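Long-range contact in exopolysaccharide biosynthesis protein (Pantoea stewartii subsp. stewartii DC283, PDB 6TGF), which probably acts as a glycan-cleaving hydrolase that modifies the exopolysaccharide of the bacterial biofilm: residues Phe419-Cys424 and Gly443-Cys448. Numbering follows the deposited sequence.
Sequences FNAQHC and GWIEHC
Gln422 reaches across to Glu446 on the next strand. Its NE2 donates to Glu446 OE2 at 2.7 Å, and the carboxylate receives this bond from above its plane. The amide and carboxylate planes stand 82° apart. Gln422 NE2 also donates to Asn420 OD1 at 3.1 Å, within its own strand. One amide nitrogen thus serves two acceptors, which should limit the rotation of the side-chain amide. Gln422 can do this because its chain bends at chi2 (-74°), bringing the amide back along its own strand toward Asn420 and across to Glu446. Its OE1 meets the edge of the His447 ring, in the ring plane.

On the other face, the side chains of Phe419, Ala421 and Ile445 lie together. Gly443 CA sits over the centre of the Phe419 ring, 3.6 Å from the centroid, in a CH-pi contact. Ile445 CG1 touches the edge of that ring. Past the strands, Cys448 SG accepts a hydrogen bond from the backbone N of Cys424, 3.5 Å away. The His423 and His447 rings lie nearly parallel, but slid so far apart that they barely overlap.

The axes of strands 419-422 and 443-446 approach to 4.6 Å and run parallel, 2° apart. Asn420 lies beside Trp444, Ala421 beside Ile445 and Gln422 beside Glu446. Four backbone bonds hold this alignment: Trp444 N to Phe419 O, Ala421 N to Trp444 O, Glu446 N to Ala421 O and His423 N to Glu446 O. Further out, Asp468 accepts a hydrogen bond from His447 ND1, and the Phe419 ring stacks on Trp386.

In-register parallel strands, here between strands 380-389 and 458-467, with His423 beside His447 and Cys424 beside Cys448 in the turns that follow, are characteristic of successive coils of the tailspike-like parallel beta-helix.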
loop_
_atom_site.group_PDB
_atom_site.type_symbol
_atom_site.label_atom_id
_atom_site.label_comp_id
_atom_site.label_asym_id
_atom_site.label_seq_id
_atom_site.Cartn_x
_atom_site.Cartn_y
_atom_site.Cartn_z
ATOM N N PHE B 419 5.330 9.865 3.608
ATOM C CA PHE B 419 5.375 11.303 3.980
ATOM C C PHE B 419 6.812 11.725 4.305
ATOM O O PHE B 419 7.661 10.860 4.588
ATOM C CB PHE B 419 4.416 11.603 5.135
ATOM C CG PHE B 419 4.688 10.878 6.430
ATOM C CD1 PHE B 419 4.092 9.657 6.698
ATOM C CD2 PHE B 419 5.513 11.430 7.398
ATOM C CE1 PHE B 419 4.332 8.995 7.892
ATOM C CE2 PHE B 419 5.751 10.767 8.593
ATOM C CZ PHE B 419 5.159 9.551 8.840
ATOM N N ASN B 420 7.062 13.036 4.249
ATOM C CA ASN B 420 8.386 13.656 4.516
ATOM C C ASN B 420 8.168 15.056 5.106
ATOM O O ASN B 420 7.671 15.931 4.373
ATOM C CB ASN B 420 9.250 13.670 3.253
ATOM C CG ASN B 420 10.612 14.292 3.475
ATOM O OD1 ASN B 420 10.769 15.503 3.351
ATOM N ND2 ASN B 420 11.604 13.475 3.789
ATOM N N ALA B 421 8.514 15.244 6.384
ATOM C CA ALA B 421 8.460 16.535 7.110
ATOM C C ALA B 421 9.884 17.073 7.290
ATOM O O ALA B 421 10.710 16.355 7.889
ATOM C CB ALA B 421 7.764 16.354 8.436
ATOM N N GLN B 422 10.155 18.282 6.783
ATOM C CA GLN B 422 11.495 18.932 6.800
ATOM C C GLN B 422 11.416 20.284 7.518
ATOM O O GLN B 422 10.503 21.071 7.197
ATOM C CB GLN B 422 12.013 19.148 5.377
ATOM C CG GLN B 422 12.246 17.862 4.598
ATOM C CD GLN B 422 13.468 17.095 5.044
ATOM O OE1 GLN B 422 14.508 17.667 5.370
ATOM N NE2 GLN B 422 13.354 15.777 5.044
ATOM N N HIS B 423 12.345 20.531 8.448
ATOM C CA HIS B 423 12.658 21.858 9.048
ATOM C C HIS B 423 11.408 22.503 9.662
ATOM O O HIS B 423 11.290 23.741 9.579
ATOM C CB HIS B 423 13.323 22.758 7.997
ATOM C CG HIS B 423 14.663 22.270 7.561
ATOM N ND1 HIS B 423 15.768 22.311 8.390
ATOM C CD2 HIS B 423 15.082 21.729 6.396
ATOM C CE1 HIS B 423 16.810 21.815 7.753
ATOM N NE2 HIS B 423 16.415 21.453 6.527
ATOM N N CYS B 424 10.530 21.705 10.278
ATOM C CA CYS B 424 9.305 22.175 10.983
ATOM C C CYS B 424 9.653 22.500 12.439
ATOM O O CYS B 424 10.150 21.599 13.140
ATOM C CB CYS B 424 8.193 21.136 10.913
ATOM S SG CYS B 424 7.592 20.855 9.227
ATOM N N GLY B 443 7.861 6.768 6.390
ATOM C CA GLY B 443 7.804 8.217 6.664
ATOM C C GLY B 443 9.131 8.751 7.173
ATOM O O GLY B 443 9.800 8.036 7.942
ATOM N N TRP B 444 9.496 9.967 6.756
ATOM C CA TRP B 444 10.730 10.685 7.176
ATOM C C TRP B 444 10.350 12.000 7.865
ATOM O O TRP B 444 9.551 12.762 7.291
ATOM C CB TRP B 444 11.648 10.931 5.973
ATOM C CG TRP B 444 12.276 9.694 5.408
ATOM C CD1 TRP B 444 11.659 8.716 4.685
ATOM C CD2 TRP B 444 13.661 9.310 5.500
ATOM N NE1 TRP B 444 12.557 7.747 4.330
ATOM C CE2 TRP B 444 13.794 8.082 4.816
ATOM C CE3 TRP B 444 14.796 9.874 6.095
ATOM C CZ2 TRP B 444 15.015 7.415 4.712
ATOM C CZ3 TRP B 444 16.002 9.214 5.993
ATOM C CH2 TRP B 444 16.108 8.002 5.309
ATOM N N ILE B 445 10.890 12.239 9.062
ATOM C CA ILE B 445 10.806 13.542 9.787
ATOM C C ILE B 445 12.239 13.989 10.097
ATOM O O ILE B 445 12.864 13.389 10.992
ATOM C CB ILE B 445 9.932 13.433 11.054
ATOM C CG1 ILE B 445 8.523 12.927 10.727
ATOM C CG2 ILE B 445 9.894 14.762 11.798
ATOM C CD1 ILE B 445 7.724 12.487 11.935
ATOM N N GLU B 446 12.735 14.989 9.365
ATOM C CA GLU B 446 14.148 15.448 9.419
ATOM C C GLU B 446 14.192 16.918 9.847
ATOM O O GLU B 446 13.413 17.717 9.298
ATOM C CB GLU B 446 14.821 15.267 8.056
ATOM C CG GLU B 446 14.491 13.947 7.384
ATOM C CD GLU B 446 15.395 13.609 6.213
ATOM O OE1 GLU B 446 16.599 13.383 6.449
ATOM O OE2 GLU B 446 14.898 13.585 5.068
ATOM N N HIS B 447 15.074 17.245 10.797
ATOM C CA HIS B 447 15.395 18.630 11.242
ATOM C C HIS B 447 14.140 19.325 11.792
ATOM O O HIS B 447 14.087 20.567 11.731
ATOM C CB HIS B 447 16.040 19.413 10.088
ATOM C CG HIS B 447 16.978 18.601 9.256
ATOM N ND1 HIS B 447 18.223 18.209 9.711
ATOM C CD2 HIS B 447 16.858 18.101 8.006
ATOM C CE1 HIS B 447 18.829 17.506 8.776
ATOM N NE2 HIS B 447 18.013 17.426 7.719
ATOM N N CYS B 448 13.182 18.554 12.322
ATOM C CA CYS B 448 11.919 19.053 12.932
ATOM C C CYS B 448 12.051 19.015 14.459
ATOM O O CYS B 448 12.442 17.958 14.987
ATOM C CB CYS B 448 10.719 18.222 12.491
ATOM S SG CYS B 448 10.409 18.273 10.707
#